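Local atomic coordinates of putative uncharacterized protein PH0242 (Pyrococcus horikoshii, PDB entry 3VU1), a protein that forms the C-terminal globular domain of an archaeal oligosaccharyltransferase, AglB, and carries a bound calcium ion. Residues R251-Y256 with K479-I484; T278-I283 with P324-V329; T294-A299 with R338-Q343. All blocks are in the same frame, centred on the assembly; numbering follows the deposited sequence.

Contact 1: residues R251-Y256 with K479-I484; sequences RPFAIY and KEYTMI
Strands 253-256 and 479-484 run almost exactly parallel, 8° apart with their axes 4.6 Å from each other at the closest, yet a single backbone hydrogen bond joins them, from Ile-255 N to Met-483 O (3.1 Å). That donor stands well above the plane of the Met-483 carbonyl, and the same oxygen also accepts from a water that in turn accepts from Arg-251 NH1. The water lies at the edge of the guanidinium, in its plane, so it ties the arginine tip to the strand. One face of the guanidinium carries Thr-482 CG2, 3.3 Å above the plane and toward the rim. The arginine side chain, extended from CG to NE, runs past Thr-482 O, and NE makes a salt bridge with Glu-249.

The rings of Phe-253 and Tyr-481 form a T-shaped pair with planes at 88°. Phe-253 offers the edge: its CD1 sits over the centre of the Tyr-481 ring, 3.7 Å from CG. Pro-252 CG adds a second apolar touch on Tyr-481, 3.6 Å from CD2, and the tyrosine hydroxyl is held by Glu-80. Further along, Met-483 bends at its last torsion (chi3 73°), which brings CE to 3.9 Å from Ile-255 CG1. Ile-255 also meets Ile-484, CB against CG2, the two side chains crossing at about a right angle.

Strand 275-285 flanks 253-262 and strand 336-356 flanks 464-487, so two sheets meet here; Met-483 touches both flanking strands, and helix 228-235 covers Ala-254 and Tyr-256.

Contact 2: residues T278-I283 with P324-V329; sequences TLRLYI and PIIVNV
Pro-324 lies over one face of the Tyr-282 ring, with CB above the face and CG 3.9 Å from CE2. The hydroxyl at the rim of that ring is hydrogen-bonded to Glu-259, which fixes the far end of the tyrosine. On the same side of the sheet is the guanidinium of Arg-280, which makes a cation-pi contact with Trp-266 and, through NH1, a salt bridge to Glu-259; one carboxylate thus serves both side chains. The aliphatic part of Arg-280 lies alongside Pro-324, the two pointing the same way, and Arg-280 CG is 3.9 Å from Pro-324 CB. A first torsion of -164° sets this CG beside its own carbonyl carbon and within range of Ile-326 CG1 as well.

The opposite face, bearing Leu-279, Leu-281, Ile-325 and Val-327, is apolar. Val-327 CG2 is the meeting point: Leu-281 CD1 comes in across it at about a right angle, 3.9 Å away, and Leu-279 CB touches it at 4.0 Å. Leu-279 CD1 goes on to Val-329 CG1, and at the other end Ile-283 CD1 approaches Ile-325 CD1.

Four backbone hydrogen bonds hold the strands: Leu-279 with Val-327 and Leu-281 with Ile-325 are hydrogen-bonded antiparallel pairs, and Arg-280 with Ile-326 is the non-hydrogen-bonded pair between them. Strand 325-331 is outermost in a four-stranded antiparallel sheet, and its apolar face packs on Val-311 and Ile-314 of strand 304-314 in a second sheet, a face-to-face layering of two sheets as in a beta sandwich.

Contact 3: residues T294-A299 with R338-Q343; sequences TLYVYA and RFILAQ
Ile-340 reaches across to two tyrosines of strand 294-299. Its CB starts 4.1 Å from Tyr-296 CB, its partner in a hydrogen-bonded antiparallel pair. From there the branches part: CG2 turns to Tyr-296 CD1, 3.8 Å away, while CG1 heads for Tyr-298 and lies over one face of that ring, 4.0 Å above the plane and toward the rim. This is a CH-pi contact, and the side chains cross at about a right angle. The tip, CD1, ends 4.0 Å from Tyr-298 CD2. With chi2 near zero (4°), the Tyr-298 ring turns its face to the isoleucine, and its hydroxyl probably bonds to Glu-480 on strand 464-487, though the modelled approach is too short to be exact.

Beneath these side chains runs regular antiparallel sheet: strand 336-356 has 293-301 on one flank and 464-487 on the other, and 293-301 turns back into 304-314 as a beta hairpin. Six backbone hydrogen bonds pair Thr-294 with Ala-342, Tyr-296 with Ile-340 and Tyr-298 with Arg-338, each pair bonding in both directions.

Ala-342 CB comes to the edge of the Tyr-296 ring, 4.0 Å from CE1. On the reverse face of the sheet Val-297 and Phe-339 lie side by side, CG2 of the valine 3.7 Å above the phenylalanine ring, and next to them Leu-295 CD2 meets Leu-341 CD1.

In the fold
Contacts 1 and 3 have centres about 8 Å apart and share a sheet, where Lys-479 N lies 2.6 Å from Gln-343 O, a probable hydrogen bond. Contact 2, its centre about 14 Å from that of contact 1, joins it through neighbouring strands 253-262 and 275-285; Tyr-256 N to Tyr-282 O, 2.9 Å, is again probably a hydrogen bond. Between the layers, Met-483 CE meets Ile-283 CD1, and Phe-339 of contact 3 touches Leu-279 and Leu-281 of contact 2. The calcium ion, bound by Glu-76, Ala-285, His-319 and Glu-322, lies about 8 Å from the side chains of Phe-253 and Ile-283; in sequence, Ala-285 comes two residues after 278-283 and Glu-322 two before 324-329.

Contact 1: residues R251-Y256 with K479-I484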
loop_
_atom_site.group_PDB
_atom_site.type_symbol
_atom_site.label_atom_id
_atom_site.label_comp_id
_atom_site.label_asym_id
_atom_site.label_seq_id
_atom_site.Cartn_x
_atom_site.Cartn_y
_atom_site.Cartn_z
ATOM N N ARG A 251 5.232 2.573 4.563
ATOM C CA ARG A 251 5.319 3.137 5.895
ATOM C C ARG A 251 3.916 3.277 6.386
ATOM O O ARG A 251 3.183 4.178 5.952
ATOM C CB ARG A 251 5.990 4.485 5.847
ATOM C CG ARG A 251 7.442 4.423 5.431
ATOM C CD ARG A 251 7.897 5.800 5.038
ATOM N NE ARG A 251 9.335 5.850 4.844
ATOM C CZ ARG A 251 9.995 6.939 4.460
ATOM N NH1 ARG A 251 9.347 8.079 4.248
ATOM N NH2 ARG A 251 11.307 6.885 4.328
ATOM N N PRO A 252 3.505 2.359 7.262
ATOM C CA PRO A 252 2.111 2.374 7.753
ATOM C C PRO A 252 1.771 3.678 8.509
ATOM O O PRO A 252 0.636 4.167 8.412
ATOM C CB PRO A 252 2.023 1.143 8.664
ATOM C CG PRO A 252 3.449 0.781 8.998
ATOM C CD PRO A 252 4.329 1.301 7.882
ATOM N N PHE A 253 2.742 4.246 9.223
ATOM C CA PHE A 253 2.539 5.547 9.901
ATOM C C PHE A 253 3.481 6.618 9.356
ATOM O O PHE A 253 4.684 6.565 9.535
ATOM C CB PHE A 253 2.677 5.400 11.421
ATOM C CG PHE A 253 1.892 4.256 11.959
ATOM C CD1 PHE A 253 2.536 3.093 12.398
ATOM C CD2 PHE A 253 0.494 4.300 11.964
ATOM C CE1 PHE A 253 1.797 2.010 12.877
ATOM C CE2 PHE A 253 -0.241 3.216 12.416
ATOM C CZ PHE A 253 0.414 2.068 12.871
ATOM N N ALA A 254 2.911 7.588 8.676
ATOM C CA ALA A 254 3.727 8.555 7.977
ATOM C C ALA A 254 3.221 9.989 8.169
ATOM O O ALA A 254 2.047 10.227 8.544
ATOM C CB ALA A 254 3.779 8.217 6.504
ATOM N N ILE A 255 4.126 10.927 7.901
ATOM C CA ILE A 255 3.821 12.340 7.949
ATOM C C ILE A 255 3.807 12.833 6.512
ATOM O O ILE A 255 4.799 12.693 5.799
ATOM C CB ILE A 255 4.875 13.104 8.782
ATOM C CG1 ILE A 255 4.718 12.734 10.249
ATOM C CG2 ILE A 255 4.759 14.603 8.532
ATOM C CD1 ILE A 255 5.844 13.191 11.146
ATOM N N TYR A 256 2.685 13.409 6.096
ATOM C CA TYR A 256 2.586 13.897 4.740
ATOM C C TYR A 256 2.829 15.388 4.541
ATOM O O TYR A 256 2.846 15.848 3.403
ATOM C CB TYR A 256 1.258 13.487 4.099
ATOM C CG TYR A 256 -0.008 14.049 4.697
ATOM C CD1 TYR A 256 -0.675 15.110 4.084
ATOM C CD2 TYR A 256 -0.567 13.504 5.855
ATOM C CE1 TYR A 256 -1.857 15.613 4.608
ATOM C CE2 TYR A 256 -1.750 14.000 6.391
ATOM C CZ TYR A 256 -2.392 15.040 5.751
ATOM O OH TYR A 256 -3.551 15.541 6.264
ATOM N N LYS A 479 7.914 -1.470 18.154
ATOM C CA LYS A 479 8.526 -1.412 16.844
ATOM C C LYS A 479 8.676 0.060 16.478
ATOM O O LYS A 479 7.818 0.885 16.849
ATOM C CB LYS A 479 7.622 -2.153 15.846
ATOM C CG LYS A 479 8.253 -2.497 14.513
ATOM C CD LYS A 479 7.234 -3.099 13.565
ATOM C CE LYS A 479 7.913 -3.485 12.259
ATOM N NZ LYS A 479 6.948 -4.035 11.265
ATOM N N GLU A 480 9.763 0.380 15.774
ATOM C CA GLU A 480 9.991 1.717 15.227
ATOM C C GLU A 480 9.499 1.835 13.790
ATOM O O GLU A 480 9.797 1.005 12.965
ATOM C CB GLU A 480 11.466 2.038 15.237
ATOM C CG GLU A 480 12.066 2.140 16.622
ATOM C CD GLU A 480 13.570 1.961 16.563
ATOM O OE1 GLU A 480 14.010 0.971 15.924
ATOM O OE2 GLU A 480 14.312 2.803 17.132
ATOM N N TYR A 481 8.756 2.885 13.498
ATOM C CA TYR A 481 8.261 3.154 12.172
ATOM C C TYR A 481 8.845 4.457 11.673
ATOM O O TYR A 481 8.957 5.422 12.437
ATOM C CB TYR A 481 6.761 3.277 12.234
ATOM C CG TYR A 481 6.074 1.973 12.637
ATOM C CD1 TYR A 481 5.683 1.729 13.967
ATOM C CD2 TYR A 481 5.804 0.989 11.677
ATOM C CE1 TYR A 481 5.037 0.548 14.309
ATOM C CE2 TYR A 481 5.185 -0.190 12.011
ATOM C CZ TYR A 481 4.793 -0.414 13.317
ATOM O OH TYR A 481 4.178 -1.605 13.609
ATOM N N THR A 482 9.250 4.486 10.403
ATOM C CA THR A 482 9.756 5.708 9.802
ATOM C C THR A 482 8.593 6.502 9.250
ATOM O O THR A 482 7.874 6.007 8.358
ATOM C CB THR A 482 10.749 5.419 8.686
ATOM O OG1 THR A 482 11.991 5.022 9.276
ATOM C CG2 THR A 482 11.001 6.671 7.846
ATOM N N MET A 483 8.403 7.722 9.763
ATOM C CA MET A 483 7.281 8.526 9.309
ATOM C C MET A 483 7.658 9.430 8.154
ATOM O O MET A 483 6.866 9.650 7.251
ATOM C CB MET A 483 6.647 9.331 10.445
ATOM C CG MET A 483 6.380 8.577 11.734
ATOM S SD MET A 483 5.368 9.553 12.892
ATOM C CE MET A 483 3.765 9.457 12.085
ATOM N N ILE A 484 8.865 9.978 8.214
ATOM C CA ILE A 484 9.386 10.929 7.209
ATOM C C ILE A 484 10.844 11.190 7.559
ATOM O O ILE A 484 11.236 11.076 8.723
ATOM C CB ILE A 484 8.595 12.273 7.166
ATOM C CG1 ILE A 484 8.916 13.072 5.876
ATOM C CG2 ILE A 484 8.838 13.073 8.456
ATOM C CD1 ILE A 484 7.969 14.212 5.514
HETATM O O HOH W 1 6.836 9.018 4.582
#

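Contact 2: residues T278-I283 with P324-V329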
loop_
_atom_site.group_PDB
_atom_site.type_symbol
_atom_site.label_atom_id
_atom_site.label_comp_id
_atom_site.label_asym_id
_atom_site.label_seq_id
_atom_site.Cartn_x
_atom_site.Cartn_y
_atom_site.Cartn_z
ATOM N N THR A 278 8.621 24.792 16.572
ATOM C CA THR A 278 7.319 24.290 16.900
ATOM C C THR A 278 6.737 23.806 15.591
ATOM O O THR A 278 6.635 24.566 14.620
ATOM C CB THR A 278 6.459 25.358 17.586
ATOM O OG1 THR A 278 6.934 25.503 18.921
ATOM C CG2 THR A 278 4.998 24.936 17.670
ATOM N N LEU A 279 6.383 22.528 15.561
ATOM C CA LEU A 279 6.006 21.861 14.323
ATOM C C LEU A 279 4.601 21.311 14.431
ATOM O O LEU A 279 4.173 20.852 15.510
ATOM C CB LEU A 279 6.986 20.723 14.029
ATOM C CG LEU A 279 8.476 21.049 13.940
ATOM C CD1 LEU A 279 9.267 19.758 13.832
ATOM C CD2 LEU A 279 8.762 21.963 12.751
ATOM N N ARG A 280 3.878 21.383 13.322
ATOM C CA ARG A 280 2.614 20.717 13.189
ATOM C C ARG A 280 2.824 19.562 12.221
ATOM O O ARG A 280 3.131 19.800 11.041
ATOM C CB ARG A 280 1.530 21.667 12.676
ATOM C CG ARG A 280 0.121 21.105 12.885
ATOM C CD ARG A 280 -0.918 21.841 12.066
ATOM N NE ARG A 280 -1.484 22.963 12.804
ATOM C CZ ARG A 280 -1.823 24.130 12.256
ATOM N NH1 ARG A 280 -1.650 24.387 10.959
ATOM N NH2 ARG A 280 -2.329 25.061 13.023
ATOM N N LEU A 281 2.697 18.329 12.728
ATOM C CA LEU A 281 2.834 17.107 11.920
ATOM C C LEU A 281 1.486 16.533 11.444
ATOM O O LEU A 281 0.593 16.195 12.247
ATOM C CB LEU A 281 3.625 16.080 12.715
ATOM C CG LEU A 281 4.793 16.734 13.474
ATOM C CD1 LEU A 281 5.493 15.723 14.363
ATOM C CD2 LEU A 281 5.810 17.389 12.546
ATOM N N TYR A 282 1.321 16.453 10.136
ATOM C CA TYR A 282 0.094 15.910 9.551
ATOM C C TYR A 282 0.314 14.429 9.283
ATOM O O TYR A 282 1.139 14.048 8.458
ATOM C CB TYR A 282 -0.255 16.622 8.258
ATOM C CG TYR A 282 -0.722 18.039 8.437
ATOM C CD1 TYR A 282 0.191 19.061 8.750
ATOM C CD2 TYR A 282 -2.075 18.379 8.274
ATOM C CE1 TYR A 282 -0.230 20.370 8.906
ATOM C CE2 TYR A 282 -2.509 19.694 8.425
ATOM C CZ TYR A 282 -1.583 20.680 8.742
ATOM O OH TYR A 282 -1.981 21.981 8.889
ATOM N N ILE A 283 -0.425 13.601 10.001
ATOM C CA ILE A 283 -0.157 12.174 10.048
ATOM C C ILE A 283 -1.122 11.381 9.176
ATOM O O ILE A 283 -2.340 11.602 9.196
ATOM C CB ILE A 283 -0.173 11.683 11.500
ATOM C CG1 ILE A 283 1.096 12.215 12.183
ATOM C CG2 ILE A 283 -0.296 10.165 11.560
ATOM C CD1 ILE A 283 1.275 11.857 13.647
ATOM N N PRO A 324 -3.931 16.389 13.028
ATOM C CA PRO A 324 -2.574 16.953 13.199
ATOM C C PRO A 324 -2.081 16.976 14.631
ATOM O O PRO A 324 -2.863 17.034 15.545
ATOM C CB PRO A 324 -2.728 18.397 12.720
ATOM C CG PRO A 324 -3.896 18.364 11.783
ATOM C CD PRO A 324 -4.829 17.283 12.271
ATOM N N ILE A 325 -0.773 16.980 14.807
ATOM C CA ILE A 325 -0.141 16.935 16.112
ATOM C C ILE A 325 0.947 17.993 16.208
ATOM O O ILE A 325 1.740 18.145 15.277
ATOM C CB ILE A 325 0.453 15.537 16.340
ATOM C CG1 ILE A 325 -0.533 14.713 17.126
ATOM C CG2 ILE A 325 1.759 15.547 17.105
ATOM C CD1 ILE A 325 -0.028 13.317 17.360
ATOM N N ILE A 326 0.993 18.700 17.339
ATOM C CA ILE A 326 1.912 19.823 17.509
ATOM C C ILE A 326 3.004 19.387 18.438
ATOM O O ILE A 326 2.703 18.841 19.482
ATOM C CB ILE A 326 1.201 21.076 18.067
ATOM C CG1 ILE A 326 0.261 21.633 16.993
ATOM C CG2 ILE A 326 2.218 22.119 18.480
ATOM C CD1 ILE A 326 -0.532 22.862 17.375
ATOM N N VAL A 327 4.264 19.599 18.058
ATOM C CA VAL A 327 5.378 19.233 18.929
ATOM C C VAL A 327 6.352 20.383 19.030
ATOM O O VAL A 327 6.346 21.271 18.169
ATOM C CB VAL A 327 6.139 17.963 18.463
ATOM C CG1 VAL A 327 5.220 16.756 18.422
ATOM C CG2 VAL A 327 6.819 18.171 17.115
ATOM N N ASN A 328 7.172 20.359 20.088
ATOM C CA ASN A 328 8.296 21.292 20.278
ATOM C C ASN A 328 9.600 20.539 20.382
ATOM O O ASN A 328 9.732 19.653 21.204
ATOM C CB ASN A 328 8.093 22.119 21.539
ATOM C CG ASN A 328 7.121 23.239 21.320
ATOM O OD1 ASN A 328 5.932 23.078 21.533
ATOM N ND2 ASN A 328 7.613 24.367 20.825
ATOM N N VAL A 329 10.575 20.891 19.563
ATOM C CA VAL A 329 11.794 20.115 19.516
ATOM C C VAL A 329 13.029 20.989 19.329
ATOM O O VAL A 329 13.002 21.978 18.596
ATOM C CB VAL A 329 11.697 19.012 18.420
ATOM C CG1 VAL A 329 11.563 19.601 17.005
ATOM C CG2 VAL A 329 12.866 18.033 18.518
#

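Contact 3: residues T294-A299 with R338-Q343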
loop_
_atom_site.group_PDB
_atom_site.type_symbol
_atom_site.label_atom_id
_atom_site.label_comp_id
_atom_site.label_asym_id
_atom_site.label_seq_id
_atom_site.Cartn_x
_atom_site.Cartn_y
_atom_site.Cartn_z
ATOM N N THR A 294 4.840 6.370 21.008
ATOM C CA THR A 294 5.800 7.435 21.306
ATOM C C THR A 294 6.375 8.021 20.012
ATOM O O THR A 294 6.751 7.262 19.118
ATOM C CB THR A 294 6.967 6.895 22.152
ATOM O OG1 THR A 294 6.430 6.144 23.232
ATOM C CG2 THR A 294 7.821 8.024 22.709
ATOM N N LEU A 295 6.451 9.355 19.927
ATOM C CA LEU A 295 7.113 10.029 18.809
ATOM C C LEU A 295 8.583 10.372 19.096
ATOM O O LEU A 295 8.919 10.868 20.183
ATOM C CB LEU A 295 6.368 11.291 18.442
ATOM C CG LEU A 295 4.882 11.109 18.220
ATOM C CD1 LEU A 295 4.191 12.448 18.002
ATOM C CD2 LEU A 295 4.655 10.187 17.036
ATOM N N TYR A 296 9.458 10.112 18.124
ATOM C CA TYR A 296 10.850 10.542 18.247
ATOM C C TYR A 296 11.334 11.291 17.040
ATOM O O TYR A 296 10.712 11.266 15.975
ATOM C CB TYR A 296 11.776 9.370 18.422
ATOM C CG TYR A 296 11.471 8.516 19.602
ATOM C CD1 TYR A 296 10.572 7.456 19.500
ATOM C CD2 TYR A 296 12.102 8.738 20.829
ATOM C CE1 TYR A 296 10.313 6.641 20.581
ATOM C CE2 TYR A 296 11.853 7.921 21.926
ATOM C CZ TYR A 296 10.959 6.876 21.789
ATOM O OH TYR A 296 10.681 6.077 22.854
ATOM N N VAL A 297 12.455 11.972 17.227
ATOM C CA VAL A 297 13.268 12.443 16.121
ATOM C C VAL A 297 14.665 11.837 16.313
ATOM O O VAL A 297 15.255 11.909 17.415
ATOM C CB VAL A 297 13.291 13.989 16.046
ATOM C CG1 VAL A 297 14.191 14.468 14.919
ATOM C CG2 VAL A 297 11.887 14.535 15.812
ATOM N N TYR A 298 15.158 11.172 15.277
ATOM C CA TYR A 298 16.528 10.663 15.278
ATOM C C TYR A 298 17.355 11.583 14.391
ATOM O O TYR A 298 17.071 11.712 13.193
ATOM C CB TYR A 298 16.597 9.238 14.708
ATOM C CG TYR A 298 15.950 8.118 15.513
ATOM C CD1 TYR A 298 15.249 8.381 16.692
ATOM C CD2 TYR A 298 16.004 6.788 15.061
ATOM C CE1 TYR A 298 14.650 7.361 17.416
ATOM C CE2 TYR A 298 15.398 5.764 15.780
ATOM C CZ TYR A 298 14.723 6.052 16.963
ATOM O OH TYR A 298 14.104 5.054 17.712
ATOM N N ALA A 299 18.362 12.229 14.968
ATOM C CA ALA A 299 19.334 12.994 14.174
ATOM C C ALA A 299 20.324 12.028 13.559
ATOM O O ALA A 299 20.833 11.132 14.236
ATOM C CB ALA A 299 20.069 14.006 15.043
ATOM N N ARG A 338 15.025 12.070 11.161
ATOM C CA ARG A 338 14.061 11.014 10.926
ATOM C C ARG A 338 13.019 10.999 12.043
ATOM O O ARG A 338 13.338 10.803 13.217
ATOM C CB ARG A 338 14.767 9.652 10.795
ATOM C CG ARG A 338 13.888 8.529 10.271
ATOM C CD ARG A 338 14.620 7.211 10.349
ATOM N NE ARG A 338 15.514 7.066 9.220
ATOM C CZ ARG A 338 16.572 6.268 9.195
ATOM N NH1 ARG A 338 16.883 5.537 10.266
ATOM N NH2 ARG A 338 17.326 6.220 8.099
ATOM N N PHE A 339 11.773 11.210 11.654
ATOM C CA PHE A 339 10.650 11.092 12.562
ATOM C C PHE A 339 10.217 9.623 12.728
ATOM O O PHE A 339 9.958 8.922 11.749
ATOM C CB PHE A 339 9.513 11.993 12.074
ATOM C CG PHE A 339 9.849 13.462 12.146
ATOM C CD1 PHE A 339 10.821 14.018 11.308
ATOM C CD2 PHE A 339 9.223 14.288 13.069
ATOM C CE1 PHE A 339 11.146 15.363 11.374
ATOM C CE2 PHE A 339 9.552 15.638 13.144
ATOM C CZ PHE A 339 10.509 16.173 12.296
ATOM N N ILE A 340 10.196 9.166 13.975
ATOM C CA ILE A 340 9.818 7.796 14.323
ATOM C C ILE A 340 8.532 7.704 15.149
ATOM O O ILE A 340 8.356 8.428 16.127
ATOM C CB ILE A 340 10.970 7.066 15.066
ATOM C CG1 ILE A 340 11.844 6.287 14.082
ATOM C CG2 ILE A 340 10.428 6.011 16.004
ATOM C CD1 ILE A 340 12.533 7.160 13.082
ATOM N N LEU A 341 7.637 6.812 14.748
ATOM C CA LEU A 341 6.546 6.427 15.617
ATOM C C LEU A 341 6.903 5.063 16.187
ATOM O O LEU A 341 7.189 4.131 15.442
ATOM C CB LEU A 341 5.220 6.385 14.853
ATOM C CG LEU A 341 3.970 6.140 15.730
ATOM C CD1 LEU A 341 2.791 6.934 15.216
ATOM C CD2 LEU A 341 3.576 4.659 15.881
ATOM N N ALA A 342 6.937 4.941 17.506
ATOM C CA ALA A 342 7.123 3.613 18.109
ATOM C C ALA A 342 5.828 3.167 18.805
ATOM O O ALA A 342 5.200 3.944 19.539
ATOM C CB ALA A 342 8.321 3.551 19.032
ATOM N N GLN A 343 5.421 1.934 18.493
ATOM C CA GLN A 343 4.270 1.278 19.085
ATOM C C GLN A 343 4.393 -0.263 18.895
ATOM O O GLN A 343 5.392 -0.777 18.362
ATOM C CB GLN A 343 2.953 1.858 18.534
ATOM C CG GLN A 343 2.532 1.331 17.180
ATOM C CD GLN A 343 1.163 1.801 16.770
ATOM O OE1 GLN A 343 0.747 2.882 17.143
ATOM N NE2 GLN A 343 0.462 1.003 15.978
#